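Local coordinates for protein glutathione S-transferase (Xanthomonas axonopodis pv. citri, PDB 6NV6) that probably catalyses conjugation of glutathione to electrophilic substrates, as a theta-class glutathione S-transferase, at residues S103-V108 with G166-A171; W172-I177 with A187-L192. One frame throughout, in Å; residues are numbered along the deposited sequence.

Contact 1: residues S103-V108 with G166-A171; sequences STFAGV and GSFIYA
The ring of Phe-105 turns its edge toward the face of the Phe-168 ring. Their planes stand at 89° and the centroids are 5.9 Å apart, consistent with an offset edge-to-face (T-shaped) stack. The leading atom, Phe-105 CE2, comes down near the root of the other side chain, 3.8 Å from Phe-168 CB and 4.1 Å from Phe-168 CG. Phe-168 CB in turn lies near the plane of the Phe-105 ring, at its edge. The far end of the Phe-168 ring is met by Ala-106, whose CB comes within 3.6 Å of Phe-168 CZ on an oblique approach.

The first torsions fit this arrangement. In Phe-105, CG is trans to the backbone N (chi1 177°), and the ring is carried across to the partner helix. Phe-168 instead has CG opposite its carbonyl carbon (chi1 -79°); the two side chains run past each other in opposite directions, and Phe-168 CZ ends up beside Ala-106. The nearest CA atoms across the two segments, those of Ala-106 and Phe-168, are 7.9 Å apart.

Both phenylalanines are buried, and the interactions between the segments are apolar or aromatic. Leu-140 of helix 126-146 packs on Phe-105, and Phe-109 meets both rings. The aromatic pair thus joins helix 88-118 to helix 163-174 in the core of the all-helical C-terminal domain of the glutathione transferase fold, and the contacts of Phe-168 with Ser-13 and Lys-17 of helix 13-25 place it at the boundary with the thioredoxin-like N-terminal domain.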
loop_
_atom_site.group_PDB
_atom_site.type_symbol
_atom_site.label_atom_id
_atom_site.label_comp_id
_atom_site.label_asym_id
_atom_site.label_seq_id
_atom_site.Cartn_x
_atom_site.Cartn_y
_atom_site.Cartn_z
ATOM N N SER A 103 7.556 -8.734 -1.935
ATOM C CA SER A 103 8.406 -9.903 -1.764
ATOM C C SER A 103 8.550 -10.313 -0.301
ATOM O O SER A 103 8.758 -11.499 -0.014
ATOM C CB SER A 103 9.779 -9.637 -2.382
ATOM O OG SER A 103 10.643 -8.987 -1.470
ATOM N N THR A 104 8.451 -9.366 0.634
ATOM C CA THR A 104 8.887 -9.655 1.995
ATOM C C THR A 104 7.828 -9.346 3.047
ATOM O O THR A 104 7.709 -10.071 4.036
ATOM C CB THR A 104 10.172 -8.867 2.298
ATOM O OG1 THR A 104 11.191 -9.239 1.362
ATOM C CG2 THR A 104 10.672 -9.148 3.707
ATOM N N PHE A 105 7.044 -8.289 2.863
ATOM C CA PHE A 105 6.153 -7.877 3.937
ATOM C C PHE A 105 4.736 -8.410 3.788
ATOM O O PHE A 105 4.126 -8.821 4.782
ATOM C CB PHE A 105 6.111 -6.351 4.030
ATOM C CG PHE A 105 5.152 -5.844 5.065
ATOM C CD1 PHE A 105 5.452 -5.957 6.405
ATOM C CD2 PHE A 105 3.936 -5.277 4.694
ATOM C CE1 PHE A 105 4.564 -5.501 7.367
ATOM C CE2 PHE A 105 3.034 -4.808 5.655
ATOM C CZ PHE A 105 3.350 -4.924 6.994
ATOM N N ALA A 106 4.198 -8.420 2.567
ATOM C CA ALA A 106 2.764 -8.631 2.389
ATOM C C ALA A 106 2.319 -10.009 2.878
ATOM O O ALA A 106 1.252 -10.141 3.494
ATOM C CB ALA A 106 2.398 -8.426 0.920
ATOM N N GLY A 107 3.130 -11.044 2.633
ATOM C CA GLY A 107 2.710 -12.393 2.975
ATOM C C GLY A 107 2.505 -12.573 4.468
ATOM O O GLY A 107 1.437 -13.010 4.912
ATOM N N VAL A 108 3.520 -12.228 5.267
ATOM C CA VAL A 108 3.392 -12.372 6.714
ATOM C C VAL A 108 2.322 -11.430 7.246
ATOM O O VAL A 108 1.552 -11.788 8.144
ATOM C CB VAL A 108 4.753 -12.169 7.418
ATOM C CG1 VAL A 108 5.239 -10.745 7.287
ATOM C CG2 VAL A 108 4.664 -12.566 8.895
ATOM N N GLY A 166 2.621 2.090 1.795
ATOM C CA GLY A 166 1.693 3.042 2.381
ATOM C C GLY A 166 0.271 2.521 2.446
ATOM O O GLY A 166 -0.472 2.847 3.378
ATOM N N SER A 167 -0.127 1.698 1.474
ATOM C CA SER A 167 -1.477 1.147 1.496
ATOM C C SER A 167 -1.616 0.025 2.517
ATOM O O SER A 167 -2.715 -0.197 3.039
ATOM C CB SER A 167 -1.875 0.663 0.100
ATOM O OG SER A 167 -1.496 1.586 -0.908
ATOM N N PHE A 168 -0.528 -0.691 2.812
ATOM C CA PHE A 168 -0.576 -1.677 3.890
ATOM C C PHE A 168 -0.526 -1.008 5.253
ATOM O O PHE A 168 -1.228 -1.434 6.180
ATOM C CB PHE A 168 0.585 -2.665 3.777
ATOM C CG PHE A 168 0.380 -3.744 2.753
ATOM C CD1 PHE A 168 -0.295 -4.903 3.075
ATOM C CD2 PHE A 168 0.883 -3.605 1.469
ATOM C CE1 PHE A 168 -0.472 -5.903 2.128
ATOM C CE2 PHE A 168 0.705 -4.600 0.521
ATOM C CZ PHE A 168 0.020 -5.754 0.857
ATOM N N ILE A 169 0.282 0.051 5.386
ATOM C CA ILE A 169 0.581 0.592 6.708
ATOM C C ILE A 169 -0.640 1.241 7.339
ATOM O O ILE A 169 -0.662 1.461 8.560
ATOM C CB ILE A 169 1.761 1.578 6.641
ATOM C CG1 ILE A 169 2.665 1.372 7.851
ATOM C CG2 ILE A 169 1.272 3.010 6.561
ATOM C CD1 ILE A 169 3.442 0.077 7.789
ATOM N N TYR A 170 -1.665 1.541 6.538
ATOM C CA TYR A 170 -2.959 1.890 7.109
ATOM C C TYR A 170 -3.508 0.734 7.943
ATOM O O TYR A 170 -3.911 0.917 9.098
ATOM C CB TYR A 170 -3.933 2.273 5.995
ATOM C CG TYR A 170 -5.350 2.463 6.485
ATOM C CD1 TYR A 170 -5.661 3.483 7.378
ATOM C CD2 TYR A 170 -6.377 1.620 6.065
ATOM C CE1 TYR A 170 -6.940 3.665 7.828
ATOM C CE2 TYR A 170 -7.667 1.797 6.515
ATOM C CZ TYR A 170 -7.939 2.824 7.394
ATOM O OH TYR A 170 -9.221 3.012 7.841
ATOM N N ALA A 171 -3.515 -0.474 7.377
ATOM C CA ALA A 171 -3.964 -1.632 8.140
ATOM C C ALA A 171 -3.105 -1.835 9.380
ATOM O O ALA A 171 -3.627 -2.069 10.477
ATOM C CB ALA A 171 -3.947 -2.882 7.258
#

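Contact 2: residues W172-I177 with A187-L192; sequences WFEMPI and AWYARL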
loop_
_atom_site.group_PDB
_atom_site.type_symbol
_atom_site.label_atom_id
_atom_site.label_comp_id
_atom_site.label_asym_id
_atom_site.label_seq_id
_atom_site.Cartn_x
_atom_site.Cartn_y
_atom_site.Cartn_z
ATOM N N TRP A 172 -1.784 -1.726 9.230
ATOM C CA TRP A 172 -0.882 -1.914 10.359
ATOM C C TRP A 172 -1.251 -1.029 11.548
ATOM O O TRP A 172 -1.291 -1.496 12.687
ATOM C CB TRP A 172 0.554 -1.632 9.922
ATOM C CG TRP A 172 1.562 -1.643 11.039
ATOM C CD1 TRP A 172 2.180 -0.553 11.613
ATOM C CD2 TRP A 172 2.084 -2.794 11.716
ATOM N NE1 TRP A 172 3.047 -0.964 12.599
ATOM C CE2 TRP A 172 3.008 -2.332 12.681
ATOM C CE3 TRP A 172 1.865 -4.168 11.597
ATOM C CZ2 TRP A 172 3.709 -3.199 13.513
ATOM C CZ3 TRP A 172 2.559 -5.022 12.432
ATOM C CH2 TRP A 172 3.469 -4.536 13.375
ATOM N N PHE A 173 -1.531 0.244 11.306
ATOM C CA PHE A 173 -1.695 1.175 12.410
ATOM C C PHE A 173 -3.111 1.207 12.960
ATOM O O PHE A 173 -3.301 1.565 14.130
ATOM C CB PHE A 173 -1.277 2.582 11.972
ATOM C CG PHE A 173 0.212 2.825 12.043
ATOM C CD1 PHE A 173 0.871 2.803 13.266
ATOM C CD2 PHE A 173 0.956 3.046 10.886
ATOM C CE1 PHE A 173 2.236 3.019 13.336
ATOM C CE2 PHE A 173 2.322 3.262 10.954
ATOM C CZ PHE A 173 2.962 3.247 12.180
ATOM N N GLU A 174 -4.109 0.834 12.167
ATOM C CA GLU A 174 -5.489 0.910 12.619
ATOM C C GLU A 174 -6.056 -0.445 13.005
ATOM O O GLU A 174 -7.150 -0.501 13.572
ATOM C CB GLU A 174 -6.352 1.575 11.543
ATOM C CG GLU A 174 -5.760 2.905 11.041
ATOM C CD GLU A 174 -5.550 3.945 12.156
ATOM O OE1 GLU A 174 -6.340 3.933 13.126
ATOM O OE2 GLU A 174 -4.607 4.773 12.066
ATOM N N MET A 175 -5.336 -1.527 12.713
ATOM C CA MET A 175 -5.577 -2.859 13.253
ATOM C C MET A 175 -5.617 -2.851 14.772
ATOM O O MET A 175 -4.847 -2.124 15.413
ATOM C CB MET A 175 -4.485 -3.839 12.825
ATOM C CG MET A 175 -4.838 -4.716 11.675
ATOM S SD MET A 175 -3.692 -6.101 11.620
ATOM C CE MET A 175 -2.173 -5.280 12.037
ATOM N N PRO A 176 -6.461 -3.679 15.381
ATOM C CA PRO A 176 -6.436 -3.811 16.848
ATOM C C PRO A 176 -5.334 -4.765 17.304
ATOM O O PRO A 176 -5.539 -5.951 17.557
ATOM C CB PRO A 176 -7.839 -4.338 17.155
ATOM C CG PRO A 176 -8.190 -5.166 15.955
ATOM C CD PRO A 176 -7.461 -4.572 14.764
ATOM N N ILE A 177 -4.110 -4.236 17.397
ATOM C CA ILE A 177 -2.945 -4.995 17.834
ATOM C C ILE A 177 -2.058 -4.092 18.687
ATOM O O ILE A 177 -2.213 -2.869 18.709
ATOM C CB ILE A 177 -2.126 -5.543 16.650
ATOM C CG1 ILE A 177 -1.678 -4.391 15.749
ATOM C CG2 ILE A 177 -2.908 -6.573 15.840
ATOM C CD1 ILE A 177 -0.403 -4.671 15.002
ATOM N N ALA A 187 5.638 8.706 11.814
ATOM C CA ALA A 187 5.590 10.079 11.314
ATOM C C ALA A 187 5.355 10.105 9.810
ATOM O O ALA A 187 4.718 11.034 9.292
ATOM C CB ALA A 187 6.882 10.813 11.672
ATOM N N TRP A 188 5.878 9.102 9.097
ATOM C CA TRP A 188 5.603 8.951 7.675
ATOM C C TRP A 188 4.123 8.681 7.439
ATOM O O TRP A 188 3.503 9.290 6.560
ATOM C CB TRP A 188 6.479 7.826 7.127
ATOM C CG TRP A 188 6.161 7.250 5.757
ATOM C CD1 TRP A 188 6.369 7.851 4.541
ATOM C CD2 TRP A 188 5.683 5.925 5.469
ATOM N NE1 TRP A 188 6.025 6.997 3.526
ATOM C CE2 TRP A 188 5.607 5.806 4.062
ATOM C CE3 TRP A 188 5.311 4.831 6.260
ATOM C CZ2 TRP A 188 5.157 4.634 3.425
ATOM C CZ3 TRP A 188 4.870 3.663 5.624
ATOM C CH2 TRP A 188 4.794 3.580 4.219
ATOM N N TYR A 189 3.538 7.790 8.238
ATOM C CA TYR A 189 2.110 7.541 8.144
ATOM C C TYR A 189 1.311 8.795 8.466
ATOM O O TYR A 189 0.260 9.034 7.861
ATOM C CB TYR A 189 1.725 6.403 9.085
ATOM C CG TYR A 189 0.242 6.123 9.142
ATOM C CD1 TYR A 189 -0.494 5.949 7.978
ATOM C CD2 TYR A 189 -0.417 6.026 10.358
ATOM C CE1 TYR A 189 -1.838 5.694 8.023
ATOM C CE2 TYR A 189 -1.765 5.771 10.414
ATOM C CZ TYR A 189 -2.470 5.607 9.247
ATOM O OH TYR A 189 -3.817 5.364 9.307
ATOM N N ALA A 190 1.796 9.608 9.412
ATOM C CA ALA A 190 1.121 10.865 9.721
ATOM C C ALA A 190 1.142 11.814 8.531
ATOM O O ALA A 190 0.178 12.551 8.309
ATOM C CB ALA A 190 1.760 11.521 10.945
ATOM N N ARG A 191 2.215 11.799 7.741
ATOM C CA ARG A 191 2.285 12.691 6.592
ATOM C C ARG A 191 1.495 12.139 5.416
ATOM O O ARG A 191 0.986 12.908 4.587
ATOM C CB ARG A 191 3.738 12.917 6.191
ATOM C CG ARG A 191 4.530 13.714 7.209
ATOM C CD ARG A 191 5.932 14.032 6.686
ATOM N NE ARG A 191 6.731 12.827 6.436
ATOM C CZ ARG A 191 7.508 12.221 7.338
ATOM N NH1 ARG A 191 8.090 11.064 7.045
ATOM N NH2 ARG A 191 7.652 12.723 8.558
ATOM N N LEU A 192 1.394 10.814 5.321
ATOM C CA LEU A 192 0.508 10.227 4.326
ATOM C C LEU A 192 -0.934 10.630 4.595
ATOM O O LEU A 192 -1.675 10.979 3.670
ATOM C CB LEU A 192 0.646 8.701 4.323
ATOM C CG LEU A 192 1.985 8.143 3.823
ATOM C CD1 LEU A 192 2.031 6.631 3.963
ATOM C CD2 LEU A 192 2.268 8.564 2.393
#
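Two successive helices of the glutathione transferase C-terminal domain, 163-174 and 183-193, meet where Phe-173 and Glu-174 receive the side chain of Tyr-189. An aromatic pair and one hydrogen bond make the contact. The Phe-173 and Tyr-189 rings are nearly parallel, with planes at 7° and centroids 4.9 Å apart, yet they are slid so far that they barely overlap. The nearest atoms of the pair are Phe-173 CD2 and Tyr-189 CD2, 3.3 Å apart, a value that carries no weight as strain at 2.65 Å resolution. The adjoining methylenes take part as well: Phe-173 CB lies 3.6 Å from Tyr-189 CE2, and Phe-173 CE2 lies 3.7 Å from Tyr-189 CB, as fits two side chains running past each other in opposite directions.

The polar half of the contact is made by Tyr-189 OH, which donates to Glu-174 OE2 over 2.9 Å. The carboxylate oxygen lies in the plane of the tyrosine ring, at its edge; seen from the glutamate, the hydroxyl arrives on the anti side, 25° out of the carboxylate plane. A bend at chi2 (-58°) brings the acid back toward the tyrosine, although the CB of Glu-174 does not itself point at the partner helix.

This is the last turn of helix 163-174. Met-175 is the first residue to leave helical geometry, and Pro-176 is the centre of an inverse gamma turn. Arg-179 NH2 hydrogen-bonds to the carbonyl oxygens of both Trp-172 and Met-175 there. Within the segment, Trp-172 CD1 sits 3.7 Å above the centre of one face of the Phe-173 ring. The buried Tyr-189 also packs on Ile-169 and Tyr-170 and makes a cation-pi contact with Arg-193, whereas Glu-174 lies at the exposed margin and touches Leu-206.

From the N terminus, the chain first builds the thioredoxin-like domain and then enters helix 88-118, which supplies the first half of contact 1. A further 57 residues, including helix 126-146, separate it from its partner on helix 163-174, where this long loop closes. Contact 2 begins on the same helix immediately afterwards and closes over nine intervening residues, four of them already helical, onto helix 183-193. The two closures are therefore in series, neither nesting nor crossing. Helix 163-174 is the shared element, and the contacts touch directly: Ile-169 CG2 lies 3.7 Å from Tyr-189 CD1. Together they tie helices 88-118, 163-174 and 183-193 into one bundle.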